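Local coordinates for adhesion and penetration protein autotransporter (Haemophilus influenzae, PDB 3SYJ) that promotes bacterial aggregation and the adherence to and invasion of host cells, and is probably a serine protease released from its own translocator domain, at residues A[284-289]-A[307-312]; A[594-599]-A[614-619]; A[793-798]-A[816-821]. One frame throughout, in Å; residues are numbered along the deposited sequence.

Contact 1 (A[284-289]-A[307-312]); sequences GNDNGQ and ANMSLP
Asn285 and Ala307 face each other through their carbonyl oxygens near one end of the beta-helical passenger domain, where a tight beta-hairpin turn joins strands 279-285 and 289-294 and meets the frayed end of strand 301-308. A water reconciles the two acceptors, donating to Asn285 O and to Ala307 O (2.7 Å from the water). The side chain of Asn285 folds back over its own turn: OD1 takes the N-H of Asn287 at 3.2 Å, an Asx turn, with the donor above the amide plane rather than on a lone pair. Asp286 provides the direct hydrogen bond across the contact, Met309 N to Asp286 O at 2.7 Å and 159°. Beside this bond Asp286 CB lies obliquely against Met309 CG (4.0 Å), while the bent methionine chain carries its sulfur onward, away from the turn. At Asn287 the carbonyl oxygen rests 3.4 Å from Asn308 CG, a contact with the amide carbon. Gly288, at positive phi, brings its bare CA close to the opposite backbone, with a C-H contact from Gly288 CA to Ala307 O at 3.2 Å. With CG anti to the backbone N (chi1 -175°), the Asn308 amide lies beside its own carbonyl carbon, where OD1 meets Ser310 in a second Asx turn: from one face of the amide, Ser310 N and Ser310 OG both reach Asn308 OD1, the hydroxyl at 2.7 Å.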
loop_
_atom_site.group_PDB
_atom_site.type_symbol
_atom_site.label_atom_id
_atom_site.label_comp_id
_atom_site.label_asym_id
_atom_site.label_seq_id
_atom_site.Cartn_x
_atom_site.Cartn_y
_atom_site.Cartn_z
ATOM N N GLY A 284 -36.319 63.441 28.320
ATOM C CA GLY A 284 -36.745 64.505 27.433
ATOM C C GLY A 284 -38.243 64.536 27.248
ATOM O O GLY A 284 -38.963 63.736 27.840
ATOM N N ASN A 285 -38.725 65.464 26.432
ATOM C CA ASN A 285 -40.139 65.462 26.077
ATOM C C ASN A 285 -40.405 65.858 24.633
ATOM O O ASN A 285 -39.505 66.292 23.911
ATOM C CB ASN A 285 -40.950 66.350 27.016
ATOM C CG ASN A 285 -40.778 67.811 26.710
ATOM O OD1 ASN A 285 -41.668 68.445 26.141
ATOM N ND2 ASN A 285 -39.622 68.359 27.070
ATOM N N ASP A 286 -41.666 65.722 24.239
ATOM C CA ASP A 286 -42.078 65.847 22.851
ATOM C C ASP A 286 -41.782 67.196 22.199
ATOM O O ASP A 286 -41.776 67.298 20.974
ATOM C CB ASP A 286 -43.561 65.500 22.718
ATOM C CG ASP A 286 -43.810 64.011 22.798
ATOM O OD1 ASP A 286 -42.820 63.252 22.780
ATOM O OD2 ASP A 286 -44.986 63.595 22.873
ATOM N N ASN A 287 -41.542 68.228 23.000
ATOM C CA ASN A 287 -41.249 69.534 22.428
ATOM C C ASN A 287 -39.754 69.696 22.133
ATOM O O ASN A 287 -39.236 70.808 22.026
ATOM C CB ASN A 287 -41.796 70.669 23.310
ATOM C CG ASN A 287 -40.806 71.131 24.364
ATOM O OD1 ASN A 287 -40.130 70.322 25.004
ATOM N ND2 ASN A 287 -40.718 72.447 24.549
ATOM N N GLY A 288 -39.068 68.565 21.997
ATOM C CA GLY A 288 -37.666 68.564 21.642
ATOM C C GLY A 288 -36.745 69.058 22.737
ATOM O O GLY A 288 -35.594 69.395 22.475
ATOM N N GLN A 289 -37.235 69.108 23.970
ATOM C CA GLN A 289 -36.371 69.490 25.081
ATOM C C GLN A 289 -35.940 68.302 25.926
ATOM O O GLN A 289 -36.749 67.440 26.275
ATOM C CB GLN A 289 -37.007 70.582 25.934
ATOM C CG GLN A 289 -36.378 71.935 25.680
ATOM C CD GLN A 289 -37.314 73.082 25.976
ATOM O OE1 GLN A 289 -38.528 72.895 26.092
ATOM N NE2 GLN A 289 -36.755 74.284 26.095
ATOM N N ALA A 307 -35.785 65.359 19.038
ATOM C CA ALA A 307 -36.838 65.484 18.050
ATOM C C ALA A 307 -37.915 66.377 18.630
ATOM O O ALA A 307 -38.411 66.123 19.724
ATOM C CB ALA A 307 -37.411 64.133 17.707
ATOM N N ASN A 308 -38.270 67.425 17.896
ATOM C CA ASN A 308 -39.316 68.339 18.328
ATOM C C ASN A 308 -40.647 68.099 17.596
ATOM O O ASN A 308 -40.800 68.453 16.428
ATOM C CB ASN A 308 -38.847 69.783 18.169
ATOM C CG ASN A 308 -39.837 70.774 18.723
ATOM O OD1 ASN A 308 -40.986 70.428 18.999
ATOM N ND2 ASN A 308 -39.402 72.016 18.889
ATOM N N MET A 309 -41.607 67.498 18.292
ATOM C CA MET A 309 -42.870 67.092 17.681
ATOM C C MET A 309 -43.795 68.258 17.370
ATOM O O MET A 309 -44.772 68.101 16.639
ATOM C CB MET A 309 -43.601 66.102 18.583
ATOM C CG MET A 309 -42.795 64.862 18.879
ATOM S SD MET A 309 -42.480 63.930 17.375
ATOM C CE MET A 309 -40.831 63.341 17.730
ATOM N N SER A 310 -43.504 69.422 17.935
ATOM C CA SER A 310 -44.329 70.590 17.666
ATOM C C SER A 310 -43.935 71.239 16.339
ATOM O O SER A 310 -44.624 72.133 15.850
ATOM C CB SER A 310 -44.248 71.596 18.815
ATOM O OG SER A 310 -43.007 72.278 18.810
ATOM N N LEU A 311 -42.825 70.778 15.764
ATOM C CA LEU A 311 -42.361 71.267 14.465
ATOM C C LEU A 311 -42.822 70.350 13.335
ATOM O O LEU A 311 -43.053 69.156 13.550
ATOM C CB LEU A 311 -40.833 71.380 14.441
ATOM C CG LEU A 311 -40.211 72.335 15.452
ATOM C CD1 LEU A 311 -38.701 72.413 15.273
ATOM C CD2 LEU A 311 -40.850 73.699 15.308
ATOM N N PRO A 312 -42.945 70.908 12.120
ATOM C CA PRO A 312 -43.408 70.151 10.953
ATOM C C PRO A 312 -42.409 69.070 10.565
ATOM O O PRO A 312 -41.196 69.280 10.669
ATOM C CB PRO A 312 -43.467 71.208 9.841
ATOM C CG PRO A 312 -43.363 72.532 10.527
ATOM C CD PRO A 312 -42.585 72.293 11.773
HETATM O O HOH W 1 -38.521 64.366 21.803
#

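Contact 2 (A[594-599]-A[614-619])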
loop_
_atom_site.group_PDB
_atom_site.type_symbol
_atom_site.label_atom_id
_atom_site.label_comp_id
_atom_site.label_asym_id
_atom_site.label_seq_id
_atom_site.Cartn_x
_atom_site.Cartn_y
_atom_site.Cartn_z
ATOM N N THR A 594 -19.708 35.975 -13.731
ATOM C CA THR A 594 -19.169 37.245 -13.259
ATOM C C THR A 594 -20.283 38.276 -13.391
ATOM O O THR A 594 -20.979 38.301 -14.400
ATOM C CB THR A 594 -17.968 37.690 -14.109
ATOM O OG1 THR A 594 -16.950 36.687 -14.049
ATOM C CG2 THR A 594 -17.413 39.018 -13.609
ATOM N N PRO A 595 -20.481 39.112 -12.364
ATOM C CA PRO A 595 -21.498 40.168 -12.447
ATOM C C PRO A 595 -21.192 41.195 -13.535
ATOM O O PRO A 595 -20.030 41.538 -13.740
ATOM C CB PRO A 595 -21.405 40.843 -11.075
ATOM C CG PRO A 595 -20.819 39.816 -10.176
ATOM C CD PRO A 595 -19.882 39.016 -11.019
ATOM N N HIS A 596 -22.224 41.689 -14.214
ATOM C CA HIS A 596 -22.060 42.794 -15.156
ATOM C C HIS A 596 -23.216 43.777 -15.007
ATOM O O HIS A 596 -24.344 43.381 -14.717
ATOM C CB HIS A 596 -21.987 42.288 -16.603
ATOM C CG HIS A 596 -20.694 41.615 -16.953
ATOM N ND1 HIS A 596 -19.508 42.305 -17.092
ATOM C CD2 HIS A 596 -20.405 40.317 -17.206
ATOM C CE1 HIS A 596 -18.543 41.459 -17.405
ATOM N NE2 HIS A 596 -19.060 40.246 -17.479
ATOM N N ALA A 597 -22.938 45.060 -15.211
ATOM C CA ALA A 597 -23.972 46.086 -15.111
ATOM C C ALA A 597 -25.149 45.805 -16.049
ATOM O O ALA A 597 -24.961 45.463 -17.226
ATOM C CB ALA A 597 -23.388 47.445 -15.383
ATOM N N TYR A 598 -26.356 45.957 -15.508
ATOM C CA TYR A 598 -27.611 45.704 -16.213
ATOM C C TYR A 598 -27.768 46.650 -17.408
ATOM O O TYR A 598 -27.396 47.814 -17.327
ATOM C CB TYR A 598 -28.761 45.918 -15.225
ATOM C CG TYR A 598 -30.170 45.628 -15.726
ATOM C CD1 TYR A 598 -30.720 44.361 -15.607
ATOM C CD2 TYR A 598 -30.958 46.635 -16.280
ATOM C CE1 TYR A 598 -32.009 44.085 -16.039
ATOM C CE2 TYR A 598 -32.255 46.374 -16.721
ATOM C CZ TYR A 598 -32.775 45.091 -16.594
ATOM O OH TYR A 598 -34.057 44.807 -17.020
ATOM N N ASN A 599 -28.328 46.158 -18.510
ATOM C CA ASN A 599 -28.517 46.987 -19.701
ATOM C C ASN A 599 -29.895 47.633 -19.755
ATOM O O ASN A 599 -30.887 46.974 -20.067
ATOM C CB ASN A 599 -28.271 46.178 -20.977
ATOM C CG ASN A 599 -28.558 46.981 -22.243
ATOM O OD1 ASN A 599 -28.572 48.213 -22.224
ATOM N ND2 ASN A 599 -28.794 46.284 -23.344
ATOM N N GLY A 614 -31.599 44.184 -20.907
ATOM C CA GLY A 614 -31.676 43.623 -19.567
ATOM C C GLY A 614 -30.385 43.022 -19.033
ATOM O O GLY A 614 -29.304 43.576 -19.226
ATOM N N GLU A 615 -30.496 41.883 -18.356
ATOM C CA GLU A 615 -29.366 41.334 -17.615
ATOM C C GLU A 615 -28.224 40.965 -18.533
ATOM O O GLU A 615 -28.426 40.348 -19.568
ATOM C CB GLU A 615 -29.770 40.110 -16.792
ATOM C CG GLU A 615 -30.615 40.425 -15.564
ATOM C CD GLU A 615 -31.103 39.166 -14.865
ATOM O OE1 GLU A 615 -30.252 38.323 -14.509
ATOM O OE2 GLU A 615 -32.336 39.021 -14.691
ATOM N N ILE A 616 -27.017 41.349 -18.134
ATOM C CA ILE A 616 -25.833 41.036 -18.903
ATOM C C ILE A 616 -25.074 39.874 -18.271
ATOM O O ILE A 616 -24.457 40.018 -17.224
ATOM C CB ILE A 616 -24.941 42.277 -19.031
ATOM C CG1 ILE A 616 -25.701 43.369 -19.784
ATOM C CG2 ILE A 616 -23.643 41.939 -19.738
ATOM C CD1 ILE A 616 -26.191 42.921 -21.153
ATOM N N VAL A 617 -25.125 38.715 -18.915
ATOM C CA VAL A 617 -24.433 37.540 -18.412
ATOM C C VAL A 617 -23.619 36.897 -19.527
ATOM O O VAL A 617 -24.182 36.543 -20.558
ATOM C CB VAL A 617 -25.440 36.519 -17.893
ATOM C CG1 VAL A 617 -24.738 35.222 -17.533
ATOM C CG2 VAL A 617 -26.195 37.089 -16.697
ATOM N N TRP A 618 -22.303 36.754 -19.336
ATOM C CA TRP A 618 -21.443 36.145 -20.360
ATOM C C TRP A 618 -21.116 34.695 -20.028
ATOM O O TRP A 618 -20.539 34.407 -18.980
ATOM C CB TRP A 618 -20.138 36.927 -20.564
ATOM C CG TRP A 618 -20.321 38.373 -20.932
ATOM C CD1 TRP A 618 -21.444 38.955 -21.451
ATOM C CD2 TRP A 618 -19.341 39.419 -20.830
ATOM N NE1 TRP A 618 -21.229 40.293 -21.664
ATOM C CE2 TRP A 618 -19.947 40.606 -21.292
ATOM C CE3 TRP A 618 -18.014 39.467 -20.392
ATOM C CZ2 TRP A 618 -19.274 41.829 -21.325
ATOM C CZ3 TRP A 618 -17.344 40.687 -20.426
ATOM C CH2 TRP A 618 -17.976 41.849 -20.888
ATOM N N ASP A 619 -21.465 33.794 -20.938
ATOM C CA ASP A 619 -21.363 32.353 -20.705
ATOM C C ASP A 619 -19.919 31.858 -20.542
ATOM O O ASP A 619 -19.687 30.794 -19.970
ATOM C CB ASP A 619 -22.067 31.595 -21.847
ATOM C CG ASP A 619 -22.682 30.277 -21.397
ATOM O OD1 ASP A 619 -22.948 30.105 -20.185
ATOM O OD2 ASP A 619 -22.913 29.415 -22.271
HETATM O O HOH W 2 -20.901 36.784 -16.851
HETATM O O HOH W 3 -23.645 38.861 -14.792
HETATM O O HOH W 4 -26.872 42.631 -15.619
#
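His596 lies across the indole of Trp618, its NE2 over one face and only 3.2 Å from CE3, with the two planes inclined by 36°. From that ring the contact runs to Ile616, whose CG2 packs on His596 CB (3.6 Å) and whose CG1 lies against Ala597 O; CD1 reaches on to Asn599 CB. At the far end Gly614 lies under the phenol of Tyr598: with CG anti to the backbone N (chi1 -177°) the ring swings over the glycine, and Gly614 CA makes a CH-pi contact 3.8 Å from the ring centroid. The neighbouring Glu615 adds its CG beside Tyr598 CD1. Asn599 and Gly614 form a single antiparallel bridge, Asn599 N to Gly614 O at 2.9 Å with Gly614 N returning to Asn599 O. Beyond it the backbones part and waters take over the pairing, one linking His596 O to Ile616 N (2.8 Å from the water), another donating to both Thr594 O and Ile616 O.

Further out, His596 is fixed at both nitrogens, ND1 to Asp14 and NE2 to Asp621, a pair of carboxylates that could stabilise a protonated imidazole. Asn599 ND2 is held by Pro612 O and Ser606, and Trp678 stacks on Tyr598. Because Asp14 and Gln10 belong to helix 9-17 of the protease part, this is an excursion from the beta-helix, pinched at a lone bridge enclosing helix 603-609, that docks the protease part against the solenoid.

Contact 3 (A[793-798]-A[816-821])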
loop_
_atom_site.group_PDB
_atom_site.type_symbol
_atom_site.label_atom_id
_atom_site.label_comp_id
_atom_site.label_asym_id
_atom_site.label_seq_id
_atom_site.Cartn_x
_atom_site.Cartn_y
_atom_site.Cartn_z
ATOM N N VAL A 793 -16.168 -9.463 -14.771
ATOM C CA VAL A 793 -15.541 -8.331 -15.431
ATOM C C VAL A 793 -15.965 -8.373 -16.888
ATOM O O VAL A 793 -16.008 -9.444 -17.491
ATOM C CB VAL A 793 -14.003 -8.392 -15.337
ATOM C CG1 VAL A 793 -13.377 -7.296 -16.178
ATOM C CG2 VAL A 793 -13.554 -8.275 -13.897
ATOM N N THR A 794 -16.283 -7.212 -17.450
ATOM C CA THR A 794 -16.741 -7.131 -18.831
ATOM C C THR A 794 -16.040 -6.013 -19.600
ATOM O O THR A 794 -15.926 -4.891 -19.112
ATOM C CB THR A 794 -18.256 -6.902 -18.888
ATOM O OG1 THR A 794 -18.916 -7.898 -18.096
ATOM C CG2 THR A 794 -18.758 -6.977 -20.321
ATOM N N LEU A 795 -15.569 -6.326 -20.802
ATOM C CA LEU A 795 -14.971 -5.326 -21.675
ATOM C C LEU A 795 -15.783 -5.174 -22.957
ATOM O O LEU A 795 -16.200 -6.165 -23.558
ATOM C CB LEU A 795 -13.525 -5.697 -22.016
ATOM C CG LEU A 795 -12.426 -5.340 -21.008
ATOM C CD1 LEU A 795 -12.576 -6.128 -19.726
ATOM C CD2 LEU A 795 -11.048 -5.565 -21.610
ATOM N N GLU A 796 -16.014 -3.933 -23.373
ATOM C CA GLU A 796 -16.652 -3.680 -24.662
ATOM C C GLU A 796 -15.955 -2.548 -25.402
ATOM O O GLU A 796 -15.877 -1.426 -24.902
ATOM C CB GLU A 796 -18.135 -3.347 -24.501
ATOM C CG GLU A 796 -18.862 -3.251 -25.835
ATOM C CD GLU A 796 -20.212 -2.564 -25.737
ATOM O OE1 GLU A 796 -20.682 -2.307 -24.605
ATOM O OE2 GLU A 796 -20.803 -2.278 -26.802
ATOM N N ASN A 797 -15.463 -2.848 -26.598
ATOM C CA ASN A 797 -14.715 -1.879 -27.383
ATOM C C ASN A 797 -13.574 -1.304 -26.568
ATOM O O ASN A 797 -13.263 -0.119 -26.668
ATOM C CB ASN A 797 -15.632 -0.759 -27.865
ATOM C CG ASN A 797 -16.882 -1.289 -28.532
ATOM O OD1 ASN A 797 -17.991 -0.808 -28.282
ATOM N ND2 ASN A 797 -16.714 -2.304 -29.377
ATOM N N ALA A 798 -12.951 -2.160 -25.764
ATOM C CA ALA A 798 -11.919 -1.722 -24.830
ATOM C C ALA A 798 -10.605 -2.466 -25.010
ATOM O O ALA A 798 -10.570 -3.597 -25.481
ATOM C CB ALA A 798 -12.411 -1.877 -23.400
ATOM N N SER A 816 -13.000 -6.549 -27.835
ATOM C CA SER A 816 -11.996 -5.977 -26.947
ATOM C C SER A 816 -10.679 -6.763 -26.968
ATOM O O SER A 816 -10.654 -7.949 -27.299
ATOM C CB SER A 816 -12.541 -5.888 -25.520
ATOM O OG SER A 816 -13.515 -4.861 -25.419
ATOM N N THR A 817 -9.591 -6.094 -26.603
ATOM C CA THR A 817 -8.266 -6.708 -26.625
ATOM C C THR A 817 -7.580 -6.668 -25.264
ATOM O O THR A 817 -7.537 -5.628 -24.616
ATOM C CB THR A 817 -7.358 -6.013 -27.654
ATOM O OG1 THR A 817 -7.851 -6.281 -28.969
ATOM C CG2 THR A 817 -5.923 -6.516 -27.543
ATOM N N ILE A 818 -7.044 -7.804 -24.835
ATOM C CA ILE A 818 -6.257 -7.850 -23.616
ATOM C C ILE A 818 -4.798 -8.126 -23.942
ATOM O O ILE A 818 -4.466 -9.179 -24.477
ATOM C CB ILE A 818 -6.743 -8.946 -22.658
ATOM C CG1 ILE A 818 -8.180 -8.674 -22.208
ATOM C CG2 ILE A 818 -5.810 -9.043 -21.458
ATOM C CD1 ILE A 818 -8.737 -9.718 -21.269
ATOM N N THR A 819 -3.930 -7.175 -23.623
ATOM C CA THR A 819 -2.497 -7.376 -23.756
ATOM C C THR A 819 -1.930 -7.879 -22.435
ATOM O O THR A 819 -1.944 -7.163 -21.430
ATOM C CB THR A 819 -1.796 -6.080 -24.157
ATOM O OG1 THR A 819 -2.465 -5.515 -25.290
ATOM C CG2 THR A 819 -0.343 -6.345 -24.505
ATOM N N LEU A 820 -1.433 -9.113 -22.439
ATOM C CA LEU A 820 -1.041 -9.795 -21.208
ATOM C C LEU A 820 0.197 -9.196 -20.555
ATOM O O LEU A 820 0.436 -9.394 -19.367
ATOM C CB LEU A 820 -0.811 -11.287 -21.473
ATOM C CG LEU A 820 -2.014 -12.150 -21.867
ATOM C CD1 LEU A 820 -1.594 -13.602 -22.020
ATOM C CD2 LEU A 820 -3.115 -12.035 -20.836
ATOM N N ASN A 821 0.981 -8.463 -21.335
ATOM C CA ASN A 821 2.257 -7.943 -20.862
ATOM C C ASN A 821 2.569 -6.563 -21.427
ATOM O O ASN A 821 2.399 -6.308 -22.628
ATOM C CB ASN A 821 3.387 -8.921 -21.206
ATOM C CG ASN A 821 4.639 -8.690 -20.373
ATOM O OD1 ASN A 821 5.277 -7.638 -20.457
ATOM N ND2 ASN A 821 5.001 -9.684 -19.567
#
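Ala798 and Leu795 meet Ser816 without any aromatic ring; the flat groups that matter here are peptide units. The peptide joining Asn797 to Ala798 directs its N-H at the serine hydroxyl, Ala798 N to Ser816 OG at 2.8 Å and a nearly straight 165°. The carbonyl of Ala798 is taken by the next residue along, Thr817 N, at 2.9 Å, so one alanine is gripped at both its N-H and its C=O. Ser816 OG stands anti to its carbonyl carbon (chi1 -72°), which points it into the bend of the other segment. Asn797 N also lies close, 3.0 Å from Ser816 OG, but its N-H is badly aimed and makes no bond. The hydroxyl itself donates to Asn814 O, so this buried hydroxyl both donates and accepts a hydrogen bond and ties two successive coils together. Carbon packs beside it: Leu795 CB lies 3.5 Å from Ser816 OG, and the apolar contact proper comes farther along, where Leu795 CD2 lies loosely against Ile818 CG1 (4.3 Å).

The bend is a corner of the parallel beta-helix. Asn797 takes a left-handed helical conformation, turning the chain sharply out of the strand before it, and its amide oxygen is weakly bonded to Asn778, which recalls the asparagine ladders at the turns of pectate-lyase-like solenoids.

Strand 793-796 runs at 117° to strand 816-819, since the two lie on adjacent faces and one coil apart. On its own face the first strand pairs with 773-777 and 810-813; Leu795 packs on Leu776 and Leu813 in the core. The second strand stacks between 799-801 and 862-870, with Ile818 turned inward against Leu811, Leu813 and Phe865.

Overall arrangement
The three contacts follow one another along the chain without nesting or crossing. After the N-terminal protease part, contact 1 closes a short loop holding strands 289-294 and 301-308 near the start of the solenoid. The beta-helix then grows coil upon coil until contact 2 closes an excursion around helix 603-609, reaching back to the protease part. Contact 3, toward the C-terminal end, closes a single coil of the beta-helix and fastens one corner to the next. Contacts 1 and 3 lie on opposite sides of the chain's centre, their centres 91 Å apart; the centre of contact 2 lies 49 Å from that of contact 1 and 50 Å from that of contact 3.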